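Long-range contacts in uncharacterized protein (PDB 4JPQ), which is of unknown function but probably binds carbohydrate through a domain of carbohydrate-binding family 9: residues 3-8 with 196-201; 71-76 with 151-156; 92-97 with 177-182; 123-128 with 166-171. One frame throughout, in Å; residues are numbered along the deposited sequence.

Interaction 1. Residues 3-8 with 196-201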
loop_
_atom_site.group_PDB
_atom_site.type_symbol
_atom_site.label_atom_id
_atom_site.label_comp_id
_atom_site.label_asym_id
_atom_site.label_seq_id
_atom_site.Cartn_x
_atom_site.Cartn_y
_atom_site.Cartn_z
ATOM N N SER A 3 -2.127 -0.265 -21.794
ATOM C CA SER A 3 -1.423 0.679 -20.881
ATOM C C SER A 3 -2.102 0.672 -19.506
ATOM O O SER A 3 -3.294 0.314 -19.358
ATOM C CB SER A 3 -1.315 2.143 -21.369
ATOM O OG SER A 3 -0.612 2.260 -22.582
ATOM N N GLY A 4 -1.318 1.049 -18.504
ATOM C CA GLY A 4 -1.814 1.183 -17.150
ATOM C C GLY A 4 -2.216 2.613 -16.885
ATOM O O GLY A 4 -2.018 3.498 -17.723
ATOM N N LYS A 5 -2.786 2.824 -15.702
ATOM C CA LYS A 5 -3.206 4.149 -15.245
ATOM C C LYS A 5 -2.006 5.032 -14.873
ATOM O O LYS A 5 -0.868 4.563 -14.777
ATOM C CB LYS A 5 -4.153 4.048 -14.039
ATOM C CG LYS A 5 -5.528 3.469 -14.340
ATOM C CD LYS A 5 -6.388 3.492 -13.080
ATOM C CE LYS A 5 -7.787 2.959 -13.306
ATOM N NZ LYS A 5 -8.500 2.800 -12.010
ATOM N N SER A 6 -2.292 6.319 -14.672
ATOM C CA SER A 6 -1.294 7.306 -14.295
ATOM C C SER A 6 -1.778 8.186 -13.129
ATOM O O SER A 6 -2.981 8.468 -12.994
ATOM C CB SER A 6 -0.876 8.128 -15.505
ATOM O OG SER A 6 -0.273 7.258 -16.443
ATOM N N LEU A 7 -0.818 8.597 -12.300
ATOM C CA LEU A 7 -1.041 9.451 -11.145
ATOM C C LEU A 7 0.006 10.518 -10.970
ATOM O O LEU A 7 1.193 10.248 -11.168
ATOM C CB LEU A 7 -1.025 8.634 -9.845
ATOM C CG LEU A 7 -2.334 8.422 -9.108
ATOM C CD1 LEU A 7 -2.037 7.636 -7.840
ATOM C CD2 LEU A 7 -3.017 9.754 -8.781
ATOM N N SER A 8 -0.450 11.696 -10.535
ATOM C CA SER A 8 0.412 12.807 -10.154
ATOM C C SER A 8 0.484 12.756 -8.630
ATOM O O SER A 8 -0.546 12.805 -7.950
ATOM C CB SER A 8 -0.159 14.145 -10.608
ATOM O OG SER A 8 -0.222 14.182 -12.015
ATOM N N LEU A 196 -8.822 -6.559 -5.189
ATOM C CA LEU A 196 -9.022 -5.264 -5.846
ATOM C C LEU A 196 -7.701 -4.580 -6.150
ATOM O O LEU A 196 -6.746 -4.706 -5.382
ATOM C CB LEU A 196 -9.871 -4.359 -4.956
ATOM C CG LEU A 196 -11.390 -4.397 -5.140
ATOM C CD1 LEU A 196 -11.972 -5.792 -5.279
ATOM C CD2 LEU A 196 -12.066 -3.638 -4.006
ATOM N N SER A 197 -7.658 -3.879 -7.284
ATOM C CA SER A 197 -6.462 -3.131 -7.712
ATOM C C SER A 197 -6.832 -1.744 -8.229
ATOM O O SER A 197 -8.005 -1.473 -8.552
ATOM C CB SER A 197 -5.693 -3.875 -8.805
ATOM O OG SER A 197 -6.367 -3.789 -10.060
ATOM N N TRP A 198 -5.813 -0.883 -8.305
ATOM C CA TRP A 198 -5.964 0.474 -8.816
ATOM C C TRP A 198 -5.878 0.433 -10.339
ATOM O O TRP A 198 -6.846 0.804 -11.025
ATOM C CB TRP A 198 -4.921 1.421 -8.197
ATOM C CG TRP A 198 -4.824 2.724 -8.897
ATOM C CD1 TRP A 198 -5.800 3.677 -9.014
ATOM C CD2 TRP A 198 -3.690 3.220 -9.591
ATOM N NE1 TRP A 198 -5.334 4.741 -9.742
ATOM C CE2 TRP A 198 -4.038 4.486 -10.106
ATOM C CE3 TRP A 198 -2.402 2.722 -9.826
ATOM C CZ2 TRP A 198 -3.143 5.264 -10.845
ATOM C CZ3 TRP A 198 -1.509 3.496 -10.559
ATOM C CH2 TRP A 198 -1.887 4.759 -11.058
ATOM N N SER A 199 -4.719 0.012 -10.852
ATOM C CA SER A 199 -4.514 -0.120 -12.293
ATOM C C SER A 199 -4.868 -1.570 -12.616
ATOM O O SER A 199 -4.584 -2.452 -11.770
ATOM C CB SER A 199 -3.086 0.207 -12.711
ATOM O OG SER A 199 -2.951 0.098 -14.113
ATOM N N PRO A 200 -5.467 -1.832 -13.818
ATOM C CA PRO A 200 -5.918 -3.206 -14.100
ATOM C C PRO A 200 -4.821 -4.234 -14.375
ATOM O O PRO A 200 -3.723 -3.875 -14.802
ATOM C CB PRO A 200 -6.835 -3.042 -15.326
ATOM C CG PRO A 200 -7.199 -1.599 -15.348
ATOM C CD PRO A 200 -5.966 -0.908 -14.849
ATOM N N ILE A 201 -5.167 -5.502 -14.131
ATOM C CA ILE A 201 -4.286 -6.673 -14.302
ATOM C C ILE A 201 -5.025 -7.672 -15.187
ATOM O O ILE A 201 -6.198 -7.964 -14.929
ATOM C CB ILE A 201 -3.945 -7.335 -12.944
ATOM C CG1 ILE A 201 -3.114 -6.381 -12.076
ATOM C CG2 ILE A 201 -3.195 -8.652 -13.150
ATOM C CD1 ILE A 201 -3.013 -6.786 -10.622
#
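Lys5 NZ donates to the backbone carbonyl of Trp198, NZ standing 2.8 Å from Trp198 O and tilted 27° out of the carbonyl plane. The lysine reaches this oxygen because its chain is fully extended beyond CG and runs alongside the indole, with CD passing 3.7 Å from Trp198 NE1. A second bond fixes the root of the same residue: Lys5 N gives a nearly straight bond to Ser199 OG, 3.2 Å away, and that OG, anti to the N of its own residue (chi1 -178°), points to the Lys5 amide. Lys5 is thus gripped at both ends, which illustrates how an aliphatic lysine stem can serve as a cover for an aromatic ring while its ammonium satisfies a carbonyl of the ring's own residue. The cover itself is a CH-pi contact, Lys5 CB sitting 4.0 Å from the centroid of the six-membered ring of Trp198. Leu7 works from the other face, where its CD1 stands 3.9 Å above the indole plane near the rim, and Ser6 O lies at the ring edge. In the beta-sandwich expected of this family, strand 6-11 runs parallel to both 50-57 and 215-219, and the indole reaches inward from the loop after strand 195-197 to meet Phe53 and Phe183 edge-to-face, on strands 50-57 and 178-186.

Interaction 2. Residues 71-76 with 151-156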
loop_
_atom_site.group_PDB
_atom_site.type_symbol
_atom_site.label_atom_id
_atom_site.label_comp_id
_atom_site.label_asym_id
_atom_site.label_seq_id
_atom_site.Cartn_x
_atom_site.Cartn_y
_atom_site.Cartn_z
ATOM N N ALA A 71 -17.421 -5.564 4.810
ATOM C CA ALA A 71 -18.322 -6.403 5.637
ATOM C C ALA A 71 -17.692 -7.070 6.857
ATOM O O ALA A 71 -18.424 -7.511 7.746
ATOM C CB ALA A 71 -19.045 -7.445 4.778
ATOM N N SER A 72 -16.364 -7.181 6.883
ATOM C CA SER A 72 -15.649 -7.753 8.033
ATOM C C SER A 72 -14.182 -7.350 8.047
ATOM O O SER A 72 -13.621 -7.018 7.001
ATOM C CB SER A 72 -15.766 -9.287 8.079
ATOM O OG SER A 72 -15.087 -9.921 7.007
ATOM N N VAL A 73 -13.590 -7.397 9.241
ATOM C CA VAL A 73 -12.171 -7.091 9.461
ATOM C C VAL A 73 -11.524 -8.160 10.333
ATOM O O VAL A 73 -12.203 -8.822 11.116
ATOM C CB VAL A 73 -11.951 -5.690 10.063
ATOM C CG1 VAL A 73 -12.367 -4.622 9.063
ATOM C CG2 VAL A 73 -12.699 -5.499 11.375
ATOM N N ARG A 74 -10.208 -8.288 10.209
ATOM C CA ARG A 74 -9.429 -9.338 10.880
ATOM C C ARG A 74 -7.966 -8.906 10.951
ATOM O O ARG A 74 -7.498 -8.257 10.034
ATOM C CB ARG A 74 -9.557 -10.608 10.035
ATOM C CG ARG A 74 -8.839 -11.860 10.513
ATOM C CD ARG A 74 -9.014 -12.974 9.483
ATOM N NE ARG A 74 -8.495 -14.267 9.939
ATOM C CZ ARG A 74 -7.239 -14.708 9.821
ATOM N NH1 ARG A 74 -6.267 -13.982 9.252
ATOM N NH2 ARG A 74 -6.940 -15.914 10.293
ATOM N N ALA A 75 -7.268 -9.252 12.028
ATOM C CA ALA A 75 -5.832 -8.914 12.191
ATOM C C ALA A 75 -5.149 -9.887 13.144
ATOM O O ALA A 75 -4.825 -9.550 14.271
ATOM C CB ALA A 75 -5.665 -7.487 12.658
ATOM N N VAL A 76 -5.003 -11.124 12.688
ATOM C CA VAL A 76 -4.389 -12.194 13.467
ATOM C C VAL A 76 -2.855 -12.091 13.521
ATOM O O VAL A 76 -2.260 -12.445 14.542
ATOM C CB VAL A 76 -4.852 -13.599 12.953
ATOM C CG1 VAL A 76 -4.178 -14.742 13.727
ATOM C CG2 VAL A 76 -6.375 -13.709 13.052
ATOM N N GLY A 151 -19.446 -7.677 10.539
ATOM C CA GLY A 151 -20.228 -6.445 10.581
ATOM C C GLY A 151 -19.531 -5.362 9.792
ATOM O O GLY A 151 -18.292 -5.303 9.772
ATOM N N GLU A 152 -20.330 -4.491 9.169
ATOM C CA GLU A 152 -19.803 -3.415 8.345
ATOM C C GLU A 152 -18.916 -2.537 9.216
ATOM O O GLU A 152 -19.310 -2.163 10.319
ATOM C CB GLU A 152 -20.888 -2.575 7.675
ATOM C CG GLU A 152 -20.314 -1.840 6.473
ATOM C CD GLU A 152 -21.311 -0.953 5.750
ATOM O OE1 GLU A 152 -21.792 0.016 6.371
ATOM O OE2 GLU A 152 -21.567 -1.185 4.546
ATOM N N CYS A 153 -17.719 -2.246 8.716
ATOM C CA CYS A 153 -16.719 -1.468 9.444
ATOM C C CYS A 153 -15.940 -0.520 8.529
ATOM O O CYS A 153 -15.384 -0.966 7.515
ATOM C CB CYS A 153 -15.742 -2.436 10.109
ATOM S SG CYS A 153 -14.255 -1.646 10.768
ATOM N N SER A 154 -15.900 0.764 8.901
ATOM C CA SER A 154 -15.125 1.778 8.179
ATOM C C SER A 154 -13.778 1.979 8.885
ATOM O O SER A 154 -13.748 2.239 10.078
ATOM C CB SER A 154 -15.870 3.108 8.097
ATOM O OG SER A 154 -17.008 3.000 7.273
ATOM N N TRP A 155 -12.673 1.811 8.162
ATOM C CA TRP A 155 -11.341 2.043 8.727
ATOM C C TRP A 155 -10.443 2.773 7.763
ATOM O O TRP A 155 -10.740 2.843 6.580
ATOM C CB TRP A 155 -10.678 0.751 9.208
ATOM C CG TRP A 155 -10.504 -0.325 8.186
ATOM C CD1 TRP A 155 -11.455 -1.198 7.750
ATOM C CD2 TRP A 155 -9.282 -0.710 7.542
ATOM N NE1 TRP A 155 -10.911 -2.079 6.845
ATOM C CE2 TRP A 155 -9.580 -1.794 6.694
ATOM C CE3 TRP A 155 -7.962 -0.237 7.592
ATOM C CZ2 TRP A 155 -8.615 -2.410 5.905
ATOM C CZ3 TRP A 155 -6.995 -0.855 6.791
ATOM C CH2 TRP A 155 -7.331 -1.923 5.962
ATOM N N GLU A 156 -9.375 3.349 8.316
ATOM C CA GLU A 156 -8.385 4.104 7.571
ATOM C C GLU A 156 -6.992 3.695 8.025
ATOM O O GLU A 156 -6.801 3.266 9.165
ATOM C CB GLU A 156 -8.565 5.607 7.777
ATOM C CG GLU A 156 -9.986 6.096 7.516
ATOM C CD GLU A 156 -10.143 7.613 7.534
ATOM O OE1 GLU A 156 -9.127 8.335 7.606
ATOM O OE2 GLU A 156 -11.302 8.084 7.455
#
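Val73 turns its CB toward the other segment and meets two side chains of 151-156 that lie on the same face of their strand, Cys153 and Trp155. Its CG1, placed opposite the carbonyl carbon by a chi1 of -66°, does nearly all the touching. One neighbour is the sulfur, with Val73 CG1 3.9 Å from Cys153 SG. The other is the pyrrole part of the indole, where the same CG1 lies 3.7 Å from Trp155 NE1, approaching obliquely. The valine and the indole run antiparallel alongside one another, and the methyl touches CD1 and NE1 of the five-membered ring. The indole N-H has its polar partner in Glu70 OE2, just before the first segment, which helps to fix the rotation of the ring. The chain turns a corner twice here, at Ala71 and at Gly151: the antiparallel pair 61-70 and 152-162 gives way to a small two-stranded antiparallel sheet of 72-75 with 146-150. The touching parts consequently diverge, their end-to-end directions 63° apart. At the corner itself Gly151 N donates to Ala71 O over 3.0 Å, a bent bond with an N-H...O angle of 141°. Ser72 faces away from the contact and gives its hydroxyl to Glu148 OE2 of the neighbouring strand 146-150.

Interaction 3. Residues 92-97 with 177-182. With SO4 (sulfate ion), chain F.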
loop_
_atom_site.group_PDB
_atom_site.type_symbol
_atom_site.label_atom_id
_atom_site.label_comp_id
_atom_site.label_asym_id
_atom_site.label_seq_id
_atom_site.Cartn_x
_atom_site.Cartn_y
_atom_site.Cartn_z
ATOM N N PHE A 92 0.743 -1.650 -1.241
ATOM C CA PHE A 92 1.412 -0.725 -2.158
ATOM C C PHE A 92 2.633 -1.443 -2.730
ATOM O O PHE A 92 3.510 -1.853 -1.974
ATOM C CB PHE A 92 1.855 0.542 -1.416
ATOM C CG PHE A 92 2.691 1.501 -2.250
ATOM C CD1 PHE A 92 2.256 1.928 -3.508
ATOM C CD2 PHE A 92 3.888 2.031 -1.751
ATOM C CE1 PHE A 92 3.003 2.833 -4.261
ATOM C CE2 PHE A 92 4.632 2.943 -2.493
ATOM C CZ PHE A 92 4.189 3.341 -3.750
ATOM N N PHE A 93 2.659 -1.616 -4.046
ATOM C CA PHE A 93 3.765 -2.274 -4.758
ATOM C C PHE A 93 4.402 -1.196 -5.625
ATOM O O PHE A 93 3.674 -0.435 -6.258
ATOM C CB PHE A 93 3.262 -3.399 -5.667
ATOM C CG PHE A 93 2.956 -4.710 -4.964
ATOM C CD1 PHE A 93 2.162 -4.769 -3.813
ATOM C CD2 PHE A 93 3.393 -5.915 -5.519
ATOM C CE1 PHE A 93 1.867 -5.993 -3.206
ATOM C CE2 PHE A 93 3.097 -7.133 -4.919
ATOM C CZ PHE A 93 2.339 -7.173 -3.757
ATOM N N VAL A 94 5.737 -1.145 -5.684
ATOM C CA VAL A 94 6.434 -0.079 -6.429
ATOM C C VAL A 94 7.879 -0.433 -6.836
ATOM O O VAL A 94 8.607 -1.032 -6.046
ATOM C CB VAL A 94 6.398 1.243 -5.600
ATOM C CG1 VAL A 94 7.149 1.110 -4.275
ATOM C CG2 VAL A 94 6.930 2.428 -6.386
ATOM N N SER A 95 8.259 -0.053 -8.063
ATOM C CA SER A 95 9.615 -0.213 -8.622
ATOM C C SER A 95 10.109 1.232 -8.779
ATOM O O SER A 95 9.542 1.990 -9.574
ATOM C CB SER A 95 9.599 -0.937 -9.980
ATOM O OG SER A 95 10.874 -0.926 -10.614
ATOM N N PRO A 96 11.181 1.614 -8.072
ATOM C CA PRO A 96 11.564 3.018 -8.069
ATOM C C PRO A 96 12.610 3.524 -9.071
ATOM O O PRO A 96 12.767 4.753 -9.157
ATOM C CB PRO A 96 12.125 3.159 -6.662
ATOM C CG PRO A 96 12.877 1.874 -6.490
ATOM C CD PRO A 96 12.173 0.830 -7.316
ATOM N N GLU A 97 13.302 2.645 -9.804
ATOM C CA GLU A 97 14.399 3.095 -10.678
ATOM C C GLU A 97 14.283 2.616 -12.131
ATOM O O GLU A 97 15.255 2.726 -12.877
ATOM C CB GLU A 97 15.744 2.602 -10.077
ATOM C CG GLU A 97 16.915 3.606 -9.995
ATOM C CD GLU A 97 16.963 4.354 -8.654
ATOM O OE1 GLU A 97 16.204 5.338 -8.469
ATOM O OE2 GLU A 97 17.790 3.974 -7.786
ATOM N N LYS A 177 10.899 12.432 -9.852
ATOM C CA LYS A 177 11.095 11.051 -10.336
ATOM C C LYS A 177 9.803 10.485 -10.876
ATOM O O LYS A 177 8.722 10.984 -10.549
ATOM C CB LYS A 177 11.651 10.105 -9.260
ATOM C CG LYS A 177 13.098 10.395 -8.895
ATOM C CD LYS A 177 13.821 9.156 -8.362
ATOM C CE LYS A 177 15.261 9.414 -7.982
ATOM N NZ LYS A 177 16.045 10.183 -8.984
ATOM N N THR A 178 9.936 9.484 -11.749
ATOM C CA THR A 178 8.799 8.752 -12.300
ATOM C C THR A 178 8.998 7.287 -11.892
ATOM O O THR A 178 9.985 6.672 -12.297
ATOM C CB THR A 178 8.683 8.888 -13.830
ATOM O OG1 THR A 178 8.608 10.273 -14.198
ATOM C CG2 THR A 178 7.431 8.184 -14.333
HETATM N N MSE A 179 8.094 6.763 -11.054
HETATM C CA MSE A 179 8.129 5.367 -10.603
HETATM C C MSE A 179 6.932 4.647 -11.142
HETATM O O MSE A 179 5.987 5.269 -11.636
HETATM C CB MSE A 179 8.090 5.264 -9.084
HETATM C CG MSE A 179 9.263 5.998 -8.450
HETATM SE SE MSE A 179 9.400 5.505 -6.538
HETATM C CE MSE A 179 10.869 6.728 -6.089
ATOM N N LYS A 180 6.981 3.317 -11.059
ATOM C CA LYS A 180 5.891 2.453 -11.484
ATOM C C LYS A 180 5.386 1.641 -10.281
ATOM O O LYS A 180 6.177 1.132 -9.495
ATOM C CB LYS A 180 6.335 1.557 -12.642
ATOM C CG LYS A 180 6.846 2.370 -13.837
ATOM C CD LYS A 180 6.543 1.724 -15.175
ATOM C CE LYS A 180 5.078 1.906 -15.559
ATOM N NZ LYS A 180 4.721 1.100 -16.755
ATOM N N GLY A 181 4.072 1.546 -10.129
ATOM C CA GLY A 181 3.496 0.805 -9.018
ATOM C C GLY A 181 2.016 0.524 -9.127
ATOM O O GLY A 181 1.384 0.814 -10.148
ATOM N N ASN A 182 1.470 -0.072 -8.071
ATOM C CA ASN A 182 0.039 -0.368 -8.003
ATOM C C ASN A 182 -0.398 -0.433 -6.538
ATOM O O ASN A 182 0.454 -0.529 -5.624
ATOM C CB ASN A 182 -0.259 -1.685 -8.751
ATOM C CG ASN A 182 -1.665 -1.748 -9.349
ATOM O OD1 ASN A 182 -2.579 -1.028 -8.944
ATOM N ND2 ASN A 182 -1.838 -2.638 -10.325
HETATM S S SO4 F . 18.678 9.671 -6.493
HETATM O O1 SO4 F . 18.331 8.601 -7.461
HETATM O O2 SO4 F . 19.657 9.148 -5.513
HETATM O O3 SO4 F . 19.285 10.830 -7.177
HETATM O O4 SO4 F . 17.454 10.130 -5.799
#
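Four backbone hydrogen bonds join Phe93 and Ser95 to Asn182 and Lys180, a worked case of how an antiparallel pair satisfies its inward-facing amides, while the outward ones bond to neighbouring strands. At one hydrogen-bonded pair, Phe93 N reaches Asn182 O over 2.9 Å and Asn182 N returns to Phe93 O. At the other, Ser95 N lies 2.8 Å from Lys180 O, while Lys180 N gives a longer bond of 3.2 Å to Ser95 O. Lys180 O also receives a CA-H...O contact from Val94, whose CA is 3.3 Å away; Val94 and Gly181 form the intervening non-hydrogen-bonded pair. The buried polar side chains find partners beyond these strands. Ser95 OG bonds to Arg101 O and weakly to Asp99 O, whereas Asn182 OD1 accepts from Ser199 N and, weakly, from Trp198 N in the loop after strand 195-197. On the face of Val94, the selenomethionine Met179 extends beyond CG and lays its SE 3.6 Å from Pro96 CB, with Val94 CG2 also against the selenium. At the outer end, Lys177 NZ makes a weak bond to a sulfate, probably from the crystallisation liquor, that Gly172 N and Ser173 N hold as well. Glu97 OE1 stays 4.9 Å from Lys177 NZ, an opposite charge without direct contact. Phe93 lies on the other face, edge-to-face with Tyr184 and His209, its side chain about 5 Å from a bound 3-cyclohexyl-1-propylsulfonic acid, probably of the same origin. Strand 89-95 sits between 178-186 and 102-108, and 178-186 also pairs with 215-219 and, farther along, with 195-197.

Interaction 4. Residues 123-128 with 166-171. With SO4 (sulfate ion), chain G.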
loop_
_atom_site.group_PDB
_atom_site.type_symbol
_atom_site.label_atom_id
_atom_site.label_comp_id
_atom_site.label_asym_id
_atom_site.label_seq_id
_atom_site.Cartn_x
_atom_site.Cartn_y
_atom_site.Cartn_z
ATOM N N ARG A 123 14.178 -15.180 -5.176
ATOM C CA ARG A 123 13.563 -15.127 -3.838
ATOM C C ARG A 123 13.674 -13.655 -3.454
ATOM O O ARG A 123 14.763 -13.078 -3.514
ATOM C CB ARG A 123 14.278 -16.037 -2.806
ATOM C CG ARG A 123 14.088 -15.649 -1.334
ATOM C CD ARG A 123 14.443 -16.760 -0.365
ATOM N NE ARG A 123 13.319 -17.689 -0.135
ATOM C CZ ARG A 123 12.426 -17.650 0.874
ATOM N NH1 ARG A 123 12.476 -16.706 1.831
ATOM N NH2 ARG A 123 11.458 -18.590 0.934
ATOM N N ARG A 124 12.536 -13.036 -3.154
ATOM C CA ARG A 124 12.494 -11.626 -2.795
ATOM C C ARG A 124 12.543 -11.554 -1.275
ATOM O O ARG A 124 11.519 -11.771 -0.632
ATOM C CB ARG A 124 11.232 -10.990 -3.360
ATOM C CG ARG A 124 11.215 -10.995 -4.883
ATOM C CD ARG A 124 10.028 -10.273 -5.491
ATOM N NE ARG A 124 9.856 -8.923 -4.949
ATOM C CZ ARG A 124 9.024 -8.570 -3.963
ATOM N NH1 ARG A 124 8.226 -9.458 -3.338
ATOM N NH2 ARG A 124 8.998 -7.290 -3.585
ATOM N N PRO A 125 13.732 -11.253 -0.686
ATOM C CA PRO A 125 13.788 -11.272 0.771
ATOM C C PRO A 125 12.903 -10.255 1.476
ATOM O O PRO A 125 12.523 -9.228 0.921
ATOM C CB PRO A 125 15.270 -11.010 1.082
ATOM C CG PRO A 125 15.784 -10.328 -0.113
ATOM C CD PRO A 125 15.077 -11.007 -1.237
ATOM N N THR A 126 12.586 -10.607 2.709
ATOM C CA THR A 126 11.773 -9.814 3.589
ATOM C C THR A 126 12.704 -8.734 4.187
ATOM O O THR A 126 13.909 -8.946 4.303
ATOM C CB THR A 126 11.100 -10.751 4.631
ATOM O OG1 THR A 126 9.832 -10.225 4.986
ATOM C CG2 THR A 126 11.985 -11.039 5.892
ATOM N N ALA A 127 12.154 -7.589 4.557
ATOM C CA ALA A 127 12.952 -6.489 5.126
ATOM C C ALA A 127 13.391 -6.730 6.576
ATOM O O ALA A 127 12.748 -7.484 7.316
ATOM C CB ALA A 127 12.179 -5.186 5.039
ATOM N N SER A 128 14.465 -6.055 6.974
ATOM C CA SER A 128 14.967 -6.135 8.344
ATOM C C SER A 128 14.132 -5.265 9.302
ATOM O O SER A 128 13.367 -4.397 8.872
ATOM C CB SER A 128 16.432 -5.687 8.410
ATOM O OG SER A 128 16.576 -4.325 8.033
ATOM N N PHE A 166 13.647 1.845 0.666
ATOM C CA PHE A 166 13.923 1.079 -0.552
ATOM C C PHE A 166 15.310 0.448 -0.323
ATOM O O PHE A 166 16.317 0.832 -0.930
ATOM C CB PHE A 166 13.887 1.980 -1.782
ATOM C CG PHE A 166 12.529 2.561 -2.074
ATOM C CD1 PHE A 166 11.426 1.732 -2.232
ATOM C CD2 PHE A 166 12.362 3.924 -2.270
ATOM C CE1 PHE A 166 10.172 2.257 -2.522
ATOM C CE2 PHE A 166 11.121 4.456 -2.589
ATOM C CZ PHE A 166 10.019 3.623 -2.705
ATOM N N PHE A 167 15.309 -0.575 0.531
ATOM C CA PHE A 167 16.526 -1.185 1.095
ATOM C C PHE A 167 17.530 -1.836 0.155
ATOM O O PHE A 167 18.666 -2.083 0.572
ATOM C CB PHE A 167 16.188 -2.110 2.289
ATOM C CG PHE A 167 15.441 -3.376 1.938
ATOM C CD1 PHE A 167 14.056 -3.393 1.843
ATOM C CD2 PHE A 167 16.130 -4.573 1.775
ATOM C CE1 PHE A 167 13.374 -4.566 1.540
ATOM C CE2 PHE A 167 15.458 -5.757 1.479
ATOM C CZ PHE A 167 14.074 -5.751 1.357
ATOM N N GLN A 168 17.108 -2.117 -1.078
ATOM C CA GLN A 168 17.986 -2.641 -2.128
ATOM C C GLN A 168 18.449 -1.549 -3.121
ATOM O O GLN A 168 19.025 -1.883 -4.158
ATOM C CB GLN A 168 17.288 -3.767 -2.890
ATOM C CG GLN A 168 16.898 -4.975 -2.045
ATOM C CD GLN A 168 16.126 -6.022 -2.840
ATOM O OE1 GLN A 168 15.416 -5.703 -3.799
ATOM N NE2 GLN A 168 16.262 -7.280 -2.446
ATOM N N HIS A 169 18.225 -0.264 -2.805
ATOM C CA HIS A 169 18.620 0.881 -3.663
ATOM C C HIS A 169 19.195 2.046 -2.862
ATOM O O HIS A 169 19.067 2.084 -1.638
ATOM C CB HIS A 169 17.400 1.398 -4.452
ATOM C CG HIS A 169 16.850 0.420 -5.445
ATOM N ND1 HIS A 169 15.968 -0.577 -5.098
ATOM C CD2 HIS A 169 17.058 0.287 -6.774
ATOM C CE1 HIS A 169 15.663 -1.289 -6.167
ATOM N NE2 HIS A 169 16.311 -0.784 -7.197
ATOM N N SER A 170 19.824 2.981 -3.577
ATOM C CA SER A 170 20.365 4.214 -3.002
ATOM C C SER A 170 19.556 5.364 -3.585
ATOM O O SER A 170 20.074 6.189 -4.328
ATOM C CB SER A 170 21.852 4.356 -3.323
ATOM O OG SER A 170 22.586 3.346 -2.669
ATOM N N VAL A 171 18.270 5.395 -3.252
ATOM C CA VAL A 171 17.354 6.426 -3.755
ATOM C C VAL A 171 17.574 7.648 -2.860
ATOM O O VAL A 171 17.471 7.553 -1.632
ATOM C CB VAL A 171 15.869 5.965 -3.770
ATOM C CG1 VAL A 171 14.993 6.983 -4.489
ATOM C CG2 VAL A 171 15.727 4.631 -4.483
HETATM S S SO4 G . 13.823 -14.310 3.911
HETATM O O1 SO4 G . 14.045 -14.425 2.443
HETATM O O2 SO4 G . 14.242 -15.590 4.510
HETATM O O3 SO4 G . 14.608 -13.194 4.498
HETATM O O4 SO4 G . 12.397 -14.088 4.248
#
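Backbones stay well apart where 123-128 passes 166-171, the nearest CA atoms, of Ala127 and Phe167, being 7.6 Å from each other, and the contact is made largely by side chains. One loop contains a type I beta turn from Phe166 to His169; the other borders strand 113-118 of the beta-sandwich expected of this family and runs up to Ser128, which caps the start of helix 129-134. The turn presents Phe167 and Gln168 to the opposite loop. CG of Phe167 lies between its own backbone N and carbonyl carbon (chi1 69°), and Ala127 comes over one face of the ring. The methyl gives the closer approach, Ala127 CB standing 3.7 Å from Phe167 CE1. At the ring edge, in its plane, lies Pro125 O, 3.8 Å from Phe167 CZ. Gln168 is extended beyond CG and brings its amide to the proline ring, where NE2 is 3.9 Å from Pro125 CG; the polar partner of that nitrogen is Gly117 O, through a weak bond. Backbone bonds of Pro125 with Gly117 and of Ala127 with Ile115 hold the loop against strand 113-118. Arg124 turns to a different site, donating from NE to Gly118 O and from NH2 to Asn104 OD1 and Tyr102 O. Arg123 meets a sulfate, probably from the crystallisation liquor, at the edge of its guanidinium, with NH1 2.8 Å from sulfate O1.

From the N terminus, residues 3-8 open the widest loop, closed only at 196-201 by interaction 1, and the other three contacts all nest inside it. Interaction 2 opens next at 71-76, but interaction 3 at 92-97 and interaction 4 at 123-128 both begin before 151-156 closes it, so it crosses each of them. Interaction 4 then closes at 166-171, nested within interaction 3, which ends at 177-182. Interactions 1 and 3 touch where Asn182 meets the loop after strand 195-197; interactions 3 and 4 meet through Val94 and Phe166. Interaction 2 ties a corner on the opposite side of the chain's centre from interactions 3 and 4.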